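Long-range contacts in FdtA domain-containing protein (Helicobacter canadensis MIT 98-5491, PDB 7N67), which acts as a sugar 3,4-ketoisomerase of the cupin type, binding dTDP and probably isomerising a dTDP-linked keto sugar on the way to an unusual formylated sugar: residues M23-L28 / K98-N103; K54-I59 / K127-A132; Y60-D65 / R120-G125; A72-E77 / G112-R117. All coordinates share one frame; numbering follows the deposited sequence.

Interaction 1: M23-L28 / K98-N103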
# COMPACT_ATOMS: atom_id res chain seq x y z
N MET B 23 -22.71 -11.67 20.56
CA MET B 23 -21.33 -12.24 20.45
C MET B 23 -20.30 -11.28 21.10
O MET B 23 -20.56 -10.07 21.08
CB MET B 23 -20.93 -12.44 18.99
CG MET B 23 -21.79 -13.42 18.23
SD MET B 23 -21.20 -13.56 16.53
CE MET B 23 -20.02 -14.91 16.65
N ASP B 24 -19.17 -11.80 21.59
CA ASP B 24 -18.16 -11.01 22.35
C ASP B 24 -17.13 -10.38 21.40
O ASP B 24 -15.92 -10.71 21.49
CB ASP B 24 -17.49 -11.86 23.43
CG ASP B 24 -16.79 -10.97 24.45
OD1 ASP B 24 -17.10 -9.76 24.46
OD2 ASP B 24 -15.93 -11.49 25.22
N TYR B 25 -17.58 -9.45 20.55
CA TYR B 25 -16.74 -8.59 19.68
C TYR B 25 -17.27 -7.16 19.85
O TYR B 25 -18.44 -7.01 20.20
CB TYR B 25 -16.76 -9.05 18.21
CG TYR B 25 -18.03 -8.72 17.45
CD1 TYR B 25 -18.17 -7.51 16.80
CD2 TYR B 25 -19.10 -9.60 17.40
CE1 TYR B 25 -19.34 -7.16 16.14
CE2 TYR B 25 -20.27 -9.28 16.73
CZ TYR B 25 -20.39 -8.06 16.10
OH TYR B 25 -21.51 -7.70 15.41
N LYS B 26 -16.42 -6.16 19.62
CA LYS B 26 -16.85 -4.75 19.52
C LYS B 26 -16.12 -4.06 18.37
O LYS B 26 -14.89 -4.29 18.20
CB LYS B 26 -16.65 -4.01 20.85
CG LYS B 26 -17.23 -2.60 20.88
CD LYS B 26 -17.76 -2.15 22.24
CE LYS B 26 -16.68 -1.71 23.22
NZ LYS B 26 -16.55 -0.23 23.33
N ILE B 27 -16.86 -3.27 17.60
CA ILE B 27 -16.30 -2.33 16.59
C ILE B 27 -15.76 -1.13 17.37
O ILE B 27 -16.54 -0.54 18.12
CB ILE B 27 -17.35 -1.87 15.56
CG1 ILE B 27 -18.16 -3.02 14.96
CG2 ILE B 27 -16.68 -1.03 14.47
CD1 ILE B 27 -17.37 -3.96 14.11
N LEU B 28 -14.48 -0.80 17.19
CA LEU B 28 -13.83 0.36 17.85
C LEU B 28 -13.61 1.45 16.79
O LEU B 28 -12.98 1.16 15.77
CB LEU B 28 -12.52 -0.10 18.49
CG LEU B 28 -12.64 -1.32 19.41
CD1 LEU B 28 -11.26 -1.81 19.83
CD2 LEU B 28 -13.47 -1.00 20.64
N LYS B 98 -20.62 -14.40 11.91
CA LYS B 98 -20.75 -12.92 11.72
C LYS B 98 -19.56 -12.43 10.91
O LYS B 98 -18.41 -12.63 11.36
CB LYS B 98 -20.80 -12.20 13.07
CG LYS B 98 -21.83 -11.08 13.17
CD LYS B 98 -21.30 -9.70 12.85
CE LYS B 98 -22.37 -8.62 12.88
NZ LYS B 98 -23.22 -8.64 11.67
N SER B 99 -19.80 -11.85 9.73
CA SER B 99 -18.76 -11.20 8.90
C SER B 99 -18.60 -9.75 9.34
O SER B 99 -19.62 -9.07 9.51
CB SER B 99 -19.08 -11.31 7.45
OG SER B 99 -18.65 -12.57 6.97
N ILE B 100 -17.37 -9.30 9.58
CA ILE B 100 -17.05 -7.85 9.78
C ILE B 100 -15.97 -7.48 8.77
O ILE B 100 -14.87 -8.08 8.82
CB ILE B 100 -16.62 -7.53 11.21
CG1 ILE B 100 -17.76 -7.81 12.19
CG2 ILE B 100 -16.15 -6.08 11.32
CD1 ILE B 100 -17.32 -8.61 13.39
N ILE B 101 -16.28 -6.56 7.88
CA ILE B 101 -15.29 -6.05 6.89
C ILE B 101 -14.50 -4.94 7.58
O ILE B 101 -15.14 -4.01 8.07
CB ILE B 101 -15.96 -5.57 5.59
CG1 ILE B 101 -16.44 -6.76 4.77
CG2 ILE B 101 -15.01 -4.67 4.82
CD1 ILE B 101 -17.90 -6.72 4.41
N LEU B 102 -13.18 -5.09 7.61
CA LEU B 102 -12.22 -4.02 7.95
C LEU B 102 -11.54 -3.58 6.66
O LEU B 102 -10.90 -4.43 6.00
CB LEU B 102 -11.21 -4.56 8.97
CG LEU B 102 -11.79 -5.05 10.29
CD1 LEU B 102 -10.67 -5.59 11.18
CD2 LEU B 102 -12.58 -3.97 11.01
N ASN B 103 -11.69 -2.30 6.30
CA ASN B 103 -11.11 -1.72 5.06
C ASN B 103 -10.59 -0.31 5.31
O ASN B 103 -10.26 0.35 4.30
CB ASN B 103 -12.11 -1.73 3.91
CG ASN B 103 -13.43 -1.07 4.21
OD1 ASN B 103 -14.42 -1.34 3.53
ND2 ASN B 103 -13.48 -0.24 5.24

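Interaction 2: K54-I59 / K127-A132. With TYD (thymidine-5'-diphosphate), chain E.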
# COMPACT_ATOMS: atom_id res chain seq x y z
N LYS B 54 0.60 -6.91 25.84
CA LYS B 54 1.81 -7.69 26.19
C LYS B 54 2.55 -8.07 24.91
O LYS B 54 3.76 -8.36 24.97
CB LYS B 54 1.38 -8.94 26.95
CG LYS B 54 0.63 -8.66 28.25
CD LYS B 54 1.50 -8.71 29.49
CE LYS B 54 0.88 -8.00 30.67
NZ LYS B 54 1.91 -7.56 31.64
N ARG B 55 1.84 -8.11 23.78
CA ARG B 55 2.40 -8.52 22.47
C ARG B 55 1.59 -7.84 21.38
O ARG B 55 0.39 -7.59 21.62
CB ARG B 55 2.35 -10.03 22.32
CG ARG B 55 2.32 -10.54 20.88
CD ARG B 55 2.33 -12.06 20.85
NE ARG B 55 1.22 -12.61 21.64
CZ ARG B 55 0.28 -13.45 21.19
NH1 ARG B 55 -0.67 -13.85 22.03
NH2 ARG B 55 0.29 -13.90 19.95
N ILE B 56 2.25 -7.51 20.28
CA ILE B 56 1.61 -7.11 19.00
C ILE B 56 2.16 -8.04 17.93
O ILE B 56 3.27 -8.58 18.10
CB ILE B 56 1.80 -5.60 18.70
CG1 ILE B 56 3.22 -5.22 18.30
CG2 ILE B 56 1.35 -4.77 19.89
CD1 ILE B 56 3.42 -5.10 16.83
N TYR B 57 1.37 -8.27 16.88
CA TYR B 57 1.82 -8.98 15.67
C TYR B 57 1.13 -8.35 14.45
O TYR B 57 0.02 -7.74 14.54
CB TYR B 57 1.69 -10.50 15.90
CG TYR B 57 0.32 -11.13 16.00
CD1 TYR B 57 -0.35 -11.56 14.87
CD2 TYR B 57 -0.26 -11.43 17.22
CE1 TYR B 57 -1.58 -12.21 14.94
CE2 TYR B 57 -1.49 -12.07 17.32
CZ TYR B 57 -2.15 -12.48 16.17
OH TYR B 57 -3.36 -13.12 16.21
N TYR B 58 1.84 -8.41 13.33
CA TYR B 58 1.37 -7.92 12.02
C TYR B 58 1.62 -8.97 10.94
O TYR B 58 2.63 -9.72 10.98
CB TYR B 58 1.97 -6.56 11.67
CG TYR B 58 3.46 -6.41 11.82
CD1 TYR B 58 4.28 -6.38 10.71
CD2 TYR B 58 4.04 -6.23 13.06
CE1 TYR B 58 5.65 -6.20 10.81
CE2 TYR B 58 5.41 -6.05 13.18
CZ TYR B 58 6.22 -6.03 12.06
OH TYR B 58 7.56 -5.83 12.20
N ILE B 59 0.67 -9.03 10.01
CA ILE B 59 0.65 -9.97 8.86
C ILE B 59 0.72 -9.15 7.57
O ILE B 59 -0.02 -8.15 7.43
CB ILE B 59 -0.61 -10.84 8.96
CG1 ILE B 59 -0.57 -11.70 10.23
CG2 ILE B 59 -0.77 -11.71 7.73
CD1 ILE B 59 -1.87 -11.77 10.98
N LYS B 127 -2.32 -5.65 5.02
CA LYS B 127 -1.54 -5.73 6.28
C LYS B 127 -2.50 -5.59 7.45
O LYS B 127 -3.34 -4.66 7.42
CB LYS B 127 -0.47 -4.63 6.24
CG LYS B 127 0.30 -4.62 4.94
CD LYS B 127 1.52 -3.72 4.92
CE LYS B 127 2.22 -3.72 3.57
NZ LYS B 127 1.25 -3.51 2.46
N LEU B 128 -2.40 -6.52 8.40
CA LEU B 128 -3.24 -6.55 9.61
C LEU B 128 -2.34 -6.38 10.83
O LEU B 128 -1.29 -7.06 10.88
CB LEU B 128 -3.95 -7.90 9.65
CG LEU B 128 -4.72 -8.21 10.94
CD1 LEU B 128 -5.89 -7.26 11.11
CD2 LEU B 128 -5.21 -9.65 10.92
N LEU B 129 -2.70 -5.46 11.73
CA LEU B 129 -2.04 -5.30 13.04
C LEU B 129 -2.94 -5.93 14.10
O LEU B 129 -4.17 -5.74 14.00
CB LEU B 129 -1.83 -3.80 13.32
CG LEU B 129 -1.23 -3.48 14.68
CD1 LEU B 129 0.18 -4.05 14.81
CD2 LEU B 129 -1.24 -1.97 14.90
N VAL B 130 -2.36 -6.65 15.05
CA VAL B 130 -3.11 -7.29 16.17
C VAL B 130 -2.47 -6.89 17.50
O VAL B 130 -1.27 -7.19 17.71
CB VAL B 130 -3.19 -8.83 16.02
CG1 VAL B 130 -4.01 -9.46 17.14
CG2 VAL B 130 -3.77 -9.23 14.68
N LEU B 131 -3.23 -6.22 18.34
CA LEU B 131 -2.87 -5.93 19.75
C LEU B 131 -3.40 -7.09 20.59
O LEU B 131 -4.63 -7.33 20.52
CB LEU B 131 -3.51 -4.60 20.14
CG LEU B 131 -2.80 -3.31 19.70
CD1 LEU B 131 -1.91 -3.51 18.49
CD2 LEU B 131 -3.80 -2.22 19.41
N ALA B 132 -2.53 -7.81 21.29
CA ALA B 132 -2.90 -9.01 22.08
C ALA B 132 -2.67 -8.77 23.58
O ALA B 132 -1.68 -8.09 23.93
CB ALA B 132 -2.11 -10.21 21.59
PA TYD E . -0.86 -18.53 12.51
O1A TYD E . -1.58 -18.81 13.79
O2A TYD E . -0.82 -19.58 11.46
O3A TYD E . -1.40 -17.15 11.90
PB TYD E . -2.85 -16.54 11.60
O1B TYD E . -2.59 -15.25 10.83
O2B TYD E . -3.52 -17.61 10.77
O3B TYD E . -3.55 -16.30 12.91
O5' TYD E . 0.64 -18.08 12.82
C5' TYD E . 1.64 -18.37 11.83
C4' TYD E . 2.88 -18.81 12.55
O4' TYD E . 3.32 -17.74 13.42
C3' TYD E . 2.70 -20.05 13.42
O3' TYD E . 3.79 -20.95 13.24
C2' TYD E . 2.70 -19.49 14.83
C1' TYD E . 3.58 -18.26 14.71
N1 TYD E . 3.28 -17.20 15.70
C2 TYD E . 4.26 -16.87 16.62
O2 TYD E . 5.36 -17.41 16.64
N3 TYD E . 3.89 -15.91 17.53
C4 TYD E . 2.68 -15.25 17.60
O4 TYD E . 2.49 -14.39 18.48
C5 TYD E . 1.70 -15.63 16.60
C5M TYD E . 0.37 -14.95 16.61
C6 TYD E . 2.04 -16.58 15.72

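Interaction 3: Y60-D65 / R120-G125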
# COMPACT_ATOMS: atom_id res chain seq x y z
N TYR B 60 1.59 -9.54 6.64
CA TYR B 60 1.70 -8.89 5.31
C TYR B 60 1.97 -9.94 4.25
O TYR B 60 2.03 -11.11 4.63
CB TYR B 60 2.75 -7.79 5.35
CG TYR B 60 4.10 -8.25 5.82
CD1 TYR B 60 5.12 -8.50 4.92
CD2 TYR B 60 4.38 -8.39 7.17
CE1 TYR B 60 6.37 -8.89 5.35
CE2 TYR B 60 5.64 -8.77 7.61
CZ TYR B 60 6.64 -9.01 6.70
OH TYR B 60 7.89 -9.39 7.11
N ASP B 61 2.08 -9.54 2.98
CA ASP B 61 2.15 -10.44 1.80
C ASP B 61 0.95 -11.39 1.83
O ASP B 61 1.11 -12.58 1.54
CB ASP B 61 3.49 -11.17 1.74
CG ASP B 61 4.63 -10.25 1.35
OD1 ASP B 61 4.34 -9.24 0.65
OD2 ASP B 61 5.79 -10.53 1.72
N THR B 62 -0.23 -10.85 2.12
CA THR B 62 -1.51 -11.59 2.06
C THR B 62 -2.01 -11.67 0.62
O THR B 62 -1.65 -10.78 -0.20
CB THR B 62 -2.57 -10.94 2.95
OG1 THR B 62 -2.52 -9.55 2.65
CG2 THR B 62 -2.32 -11.20 4.41
N LYS B 63 -2.86 -12.67 0.37
CA LYS B 63 -3.43 -13.07 -0.95
C LYS B 63 -4.92 -13.34 -0.77
O LYS B 63 -5.34 -14.07 0.14
CB LYS B 63 -2.73 -14.33 -1.47
CG LYS B 63 -1.63 -14.12 -2.50
CD LYS B 63 -0.32 -13.62 -1.93
CE LYS B 63 0.78 -14.66 -1.87
NZ LYS B 63 1.39 -14.71 -0.52
N PRO B 64 -5.77 -12.79 -1.67
CA PRO B 64 -7.21 -13.03 -1.62
C PRO B 64 -7.61 -14.50 -1.48
O PRO B 64 -8.61 -14.74 -0.86
CB PRO B 64 -7.71 -12.53 -2.99
CG PRO B 64 -6.70 -11.46 -3.37
CD PRO B 64 -5.39 -11.88 -2.76
N ASP B 65 -6.82 -15.41 -2.04
CA ASP B 65 -7.15 -16.86 -2.19
C ASP B 65 -6.50 -17.68 -1.06
O ASP B 65 -6.79 -18.90 -1.00
CB ASP B 65 -6.81 -17.35 -3.61
CG ASP B 65 -5.43 -16.98 -4.17
OD1 ASP B 65 -4.86 -15.94 -3.75
OD2 ASP B 65 -4.93 -17.72 -5.04
N ARG B 120 -10.41 -13.66 5.75
CA ARG B 120 -10.39 -14.08 4.33
C ARG B 120 -10.64 -12.87 3.42
O ARG B 120 -10.87 -11.76 3.94
CB ARG B 120 -11.43 -15.19 4.14
CG ARG B 120 -12.78 -14.88 4.78
CD ARG B 120 -13.83 -15.90 4.38
NE ARG B 120 -15.14 -15.28 4.24
CZ ARG B 120 -16.30 -15.85 4.59
NH1 ARG B 120 -16.31 -17.06 5.14
NH2 ARG B 120 -17.42 -15.18 4.41
N ASN B 121 -10.50 -13.08 2.11
CA ASN B 121 -10.70 -12.02 1.08
C ASN B 121 -9.76 -10.84 1.38
O ASN B 121 -10.17 -9.69 1.23
CB ASN B 121 -12.18 -11.63 0.99
CG ASN B 121 -13.04 -12.83 0.67
OD1 ASN B 121 -12.66 -13.65 -0.17
ND2 ASN B 121 -14.18 -12.97 1.34
N PHE B 122 -8.55 -11.15 1.84
CA PHE B 122 -7.45 -10.18 1.98
C PHE B 122 -7.25 -9.55 0.61
O PHE B 122 -7.11 -10.31 -0.34
CB PHE B 122 -6.14 -10.85 2.41
CG PHE B 122 -5.98 -11.04 3.89
CD1 PHE B 122 -5.97 -12.32 4.44
CD2 PHE B 122 -5.79 -9.95 4.73
CE1 PHE B 122 -5.80 -12.49 5.80
CE2 PHE B 122 -5.63 -10.13 6.09
CZ PHE B 122 -5.63 -11.40 6.62
N SER B 123 -7.20 -8.22 0.52
CA SER B 123 -6.69 -7.57 -0.70
C SER B 123 -5.20 -7.90 -0.80
O SER B 123 -4.56 -8.16 0.22
CB SER B 123 -6.95 -6.09 -0.72
OG SER B 123 -6.49 -5.47 0.47
N TYR B 124 -4.67 -7.91 -2.01
CA TYR B 124 -3.30 -8.38 -2.28
C TYR B 124 -2.31 -7.44 -1.59
O TYR B 124 -2.34 -6.20 -1.81
CB TYR B 124 -3.08 -8.52 -3.79
CG TYR B 124 -1.80 -9.21 -4.13
CD1 TYR B 124 -1.78 -10.58 -4.38
CD2 TYR B 124 -0.61 -8.51 -4.14
CE1 TYR B 124 -0.59 -11.23 -4.67
CE2 TYR B 124 0.59 -9.14 -4.42
CZ TYR B 124 0.59 -10.50 -4.70
OH TYR B 124 1.76 -11.13 -4.99
N GLY B 125 -1.48 -8.02 -0.71
CA GLY B 125 -0.48 -7.30 0.09
C GLY B 125 -1.08 -6.56 1.27
O GLY B 125 -0.34 -5.78 1.87
O HOH W 1 2.07 -6.72 2.08
O HOH W 2 -7.67 -14.29 2.01
O HOH W 3 -9.83 -15.68 1.23

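Interaction 4: A72-E77 / G112-R117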
# COMPACT_ATOMS: atom_id res chain seq x y z
N ALA B 72 -9.29 -20.42 17.95
CA ALA B 72 -10.01 -19.83 19.09
C ALA B 72 -9.10 -19.92 20.32
O ALA B 72 -8.10 -20.64 20.27
CB ALA B 72 -11.34 -20.53 19.31
N HIS B 73 -9.47 -19.21 21.38
CA HIS B 73 -8.65 -18.96 22.60
C HIS B 73 -9.61 -18.79 23.77
O HIS B 73 -10.56 -18.01 23.61
CB HIS B 73 -7.77 -17.72 22.37
CG HIS B 73 -7.11 -17.76 21.04
ND1 HIS B 73 -5.81 -18.20 20.86
CD2 HIS B 73 -7.59 -17.48 19.81
CE1 HIS B 73 -5.51 -18.15 19.58
NE2 HIS B 73 -6.59 -17.73 18.90
N LYS B 74 -9.39 -19.51 24.88
CA LYS B 74 -10.24 -19.43 26.10
C LYS B 74 -10.00 -18.07 26.78
O LYS B 74 -10.99 -17.47 27.23
CB LYS B 74 -9.98 -20.63 27.01
CG LYS B 74 -10.28 -22.00 26.41
CD LYS B 74 -9.65 -23.20 27.15
CE LYS B 74 -10.63 -24.03 27.96
NZ LYS B 74 -11.61 -23.20 28.70
N GLU B 75 -8.76 -17.56 26.79
CA GLU B 75 -8.33 -16.39 27.62
C GLU B 75 -7.96 -15.16 26.75
O GLU B 75 -8.44 -14.02 27.05
CB GLU B 75 -7.20 -16.85 28.55
CG GLU B 75 -7.55 -16.86 30.04
CD GLU B 75 -9.02 -16.98 30.42
OE1 GLU B 75 -9.59 -18.07 30.22
OE2 GLU B 75 -9.59 -15.98 30.93
N LEU B 76 -7.18 -15.37 25.69
CA LEU B 76 -6.56 -14.29 24.89
C LEU B 76 -7.65 -13.36 24.33
O LEU B 76 -8.53 -13.85 23.61
CB LEU B 76 -5.72 -14.89 23.75
CG LEU B 76 -4.87 -13.87 23.00
CD1 LEU B 76 -3.78 -13.30 23.91
CD2 LEU B 76 -4.24 -14.51 21.76
N GLU B 77 -7.57 -12.06 24.66
CA GLU B 77 -8.39 -10.99 24.03
C GLU B 77 -7.49 -10.31 23.01
O GLU B 77 -6.27 -10.26 23.25
CB GLU B 77 -8.97 -10.05 25.08
CG GLU B 77 -9.93 -10.72 26.05
CD GLU B 77 -10.70 -9.78 26.97
OE1 GLU B 77 -11.80 -10.15 27.39
OE2 GLU B 77 -10.19 -8.69 27.28
N GLY B 112 -13.23 -10.90 21.90
CA GLY B 112 -13.13 -11.43 23.27
C GLY B 112 -12.81 -12.92 23.32
O GLY B 112 -12.18 -13.45 22.38
N LYS B 113 -13.24 -13.55 24.40
CA LYS B 113 -12.85 -14.93 24.80
C LYS B 113 -13.73 -15.95 24.09
O LYS B 113 -14.88 -15.61 23.72
CB LYS B 113 -13.02 -15.07 26.32
CG LYS B 113 -12.04 -14.26 27.15
CD LYS B 113 -12.16 -14.48 28.64
CE LYS B 113 -11.01 -13.82 29.37
NZ LYS B 113 -11.21 -13.80 30.84
N ASN B 114 -13.23 -17.18 23.95
CA ASN B 114 -14.04 -18.30 23.42
C ASN B 114 -14.66 -17.84 22.09
O ASN B 114 -15.88 -18.03 21.92
CB ASN B 114 -15.12 -18.73 24.42
CG ASN B 114 -14.56 -19.07 25.79
OD1 ASN B 114 -15.08 -18.61 26.80
ND2 ASN B 114 -13.51 -19.86 25.84
N MET B 115 -13.85 -17.21 21.22
CA MET B 115 -14.26 -16.75 19.87
C MET B 115 -13.37 -17.42 18.82
O MET B 115 -12.16 -17.18 18.83
CB MET B 115 -14.12 -15.23 19.74
CG MET B 115 -15.25 -14.46 20.40
SD MET B 115 -16.79 -14.49 19.45
CE MET B 115 -16.31 -13.58 17.98
N TRP B 116 -13.96 -18.25 17.97
CA TRP B 116 -13.32 -18.74 16.72
C TRP B 116 -13.32 -17.58 15.73
O TRP B 116 -14.33 -16.83 15.69
CB TRP B 116 -14.10 -19.94 16.16
CG TRP B 116 -13.52 -20.53 14.92
CD1 TRP B 116 -13.83 -20.20 13.64
CD2 TRP B 116 -12.54 -21.58 14.84
NE1 TRP B 116 -13.10 -20.96 12.76
CE2 TRP B 116 -12.30 -21.82 13.47
CE3 TRP B 116 -11.83 -22.33 15.78
CZ2 TRP B 116 -11.42 -22.80 13.02
CZ3 TRP B 116 -10.94 -23.29 15.34
CH2 TRP B 116 -10.73 -23.51 13.98
N ARG B 117 -12.23 -17.42 14.98
CA ARG B 117 -12.12 -16.31 14.00
C ARG B 117 -11.34 -16.80 12.79
O ARG B 117 -10.43 -17.66 12.95
CB ARG B 117 -11.53 -15.04 14.63
CG ARG B 117 -10.00 -14.95 14.69
CD ARG B 117 -9.38 -15.97 15.64
NE ARG B 117 -9.93 -15.87 16.99
CZ ARG B 117 -9.55 -14.98 17.90
NH1 ARG B 117 -8.60 -14.09 17.62
NH2 ARG B 117 -10.12 -14.95 19.10
O HOH W 4 -11.10 -15.79 21.62
O HOH W 5 -9.24 -13.05 21.17

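Interaction 1: M23-L28 / K98-N103
Ile-100 packs over one face of the Tyr-25 ring, and Lys-98 passes its hydroxyl end. The isoleucine uses the end of its longer branch: Ile-100 CD1 stands 3.9 Å from the centroid of the Tyr-25 ring, 21° off the normal, a CH-pi contact displaced toward the Tyr-25 CD1 and CE1 side. Tyr-25 has CG placed between its own backbone N and carbonyl carbon (chi1 75°), which turns the ring toward strand 98-102 and offers that face to the methyl. Lys-98 runs across the tyrosine, its chain bent at chi2, with its methylene CD 3.8 Å from Tyr-25 CZ and oblique to the ring plane; the modelled position of the lysine end is doubtful. The base of the same lysine meets Met-23, whose SD lies 3.7 Å from Lys-98 CB. The other branch of Ile-100 is used too, with CG2 3.7 Å from Ile-27 CD1 where the two isoleucines pass antiparallel. Leu-91 and Leu-109 extend this apolar patch. The axes of strands 25-28 and 98-102 stay 10.3 Å apart and cross at 22°, the face-to-face packing of two antiparallel sheets in a cupin beta-sandwich.

Interaction 2: K54-I59 / K127-A132
Tyr-57 lays its ring over the isopropyl group of Val-130, with Val-130 CB 3.8 Å from the ring centroid and 9° off the normal. The pair is part of the antiparallel join between strands 55-59 and 127-132 in the larger sheet of the cupin sandwich. The opposite face of the Tyr-57 ring receives the nucleotide: the thymine methyl C5M sits over the ring centre, 3.5 Å from Tyr-57 CE2. The aromatic ring is thus held between the Val-130 isopropyl group and the thymine methyl. A chi1 of 69° swings it back across the neighbouring strand, while its hydroxyl is bonded to Gln-78.

Backbone bonds bind the strands in pairs at Tyr-57 with Val-130 and at Ile-59 with Leu-128; the shortest, Val-130 N to Tyr-57 O, is 2.7 Å. At the other end Lys-54 and Arg-55 both face Ala-132 in a classic beta bulge. Ile-59 belongs to the ligand-facing side of the sheet, its CD1 4.0 Å from Leu-128 CD2 and 3.6 Å from O1B, on the beta phosphate of the bound dTDP. On the reverse side Ile-56 CG2 lies alongside Leu-131 CD1 at 3.8 Å. Strand 55-59 pairs along its outer edge with a strand of the third subunit, which also lends Arg-37 to the nucleotide.

Ala-132 CB lies under one face of the Arg-55 guanidinium, whose NH1 is bonded to Asp-134 O, and NH2 donates at the guanidinium edge to the thymine carbonyl O4, 2.7 Å away with an N-H...O angle of 137°.

Interaction 3: Y60-D65 / R120-G125
Thr-62 leans on Phe-122 from its first side-chain atom onward. Its CB is 3.5 Å from Phe-122 CG, and at the branch the two arms part. The methyl CG2 goes over the ring, 3.6 Å from the Phe-122 centroid and only 7° off the normal, a CH-pi contact close to the centre of the face. OG1, set by a chi1 of 47°, is hydrogen-bonded to Ala-126 O, just beyond the 120-125 segment. The carbonyl of the same threonine accepts from Gly-125 N at 2.8 Å in a nearly straight bond (175°).

Both segments are loops that cross between the two sheets of the cupin sandwich. Residues 60-65 lead from strand 55-60 to strand 68-73; residues 120-125 return from strand 116-120 to strand 127-132. Their touching parts run roughly antiparallel. Waters fill in for direct backbone bonds along the seam. Water 1 joins Asp-61 N to Gly-125 O, water 2 joins Lys-63 O to Phe-122 N, the latter at a long 3.3 Å, and water 3 links Pro-64 O, 2.6 Å from it, with Asn-121 N.

The pyrrolidine of Pro-64 meets the edge of the Tyr-124 ring through CD, and Lys-63 runs beside that ring with CD 3.6 Å from Tyr-124 CE1. The lysine then curls back, its NZ donating to Asp-61 O at 3.0 Å. Tyr-124 OH is hydrogen-bonded to Asp-61 of the fourth subunit.

Interaction 4: A72-E77 / G112-R117
Charge pairs Glu-75 with Lys-113 in a salt bridge on the exposed side of the contact. The lysine chain is extended beyond CG and passes over the backbone carbonyl of Lys-74, and its NZ meets Glu-75 OE2 at 2.7 Å nearly in line with the C-O bond.

Of the hydrogen bonds, one joins the two backbones directly: Asn-114 N donates to His-73 O at 2.8 Å. Water 4 accepts a hydrogen bond from Met-115 N. Within its own segment Arg-117 grips Met-115 O side-on, with NE at 3.2 Å and NH2 at 3.0 Å, both from one face of the carbonyl and with the oxygen in the guanidinium plane. NH2 also donates to water 5, which in turn donates to Leu-76 O.

Packing between side chains centres on this flat group. His-73 CD2 stands over the middle of the Arg-117 guanidinium, 3.6 Å from NH2, with the two planes 70° apart. Bends at chi2 and chi3 fold the arginine chain back to present this face. Apolar contact is slight: Ala-72 CB lies 4.0 Å from Trp-116 CE3.

The double grip on Met-115 O fixes the rotation of the buried guanidinium, which in turn gives the CD2 end of the His-73 ring a flat surface to stand on. His-73 NE2 is hydrogen-bonded to His-71 ND1, an arrangement consistent with a second-shell role behind the dTDP-binding His-71.

Interaction 2 lies at the nucleotide itself, and interactions 3 and 4 flank it from separate directions, their centres 23 Å apart. Phe-122 of interaction 3 and Arg-117 of interaction 4 each bring a side chain to about 6 Å from a bound dTDP. Both contacts are nested in the loop closed by interaction 2 and touch it: Lys-127 CG is 4.0 Å from Tyr-60 CB, and Arg-55 NH1 is 3.6 Å from Leu-76 CD2. Interaction 1 is away from the nucleotide sites, its centre 16 Å from that of interaction 2, but Asp-24 O, 2.7 Å from Gly-112 N in a probable hydrogen bond, ties it to interaction 4.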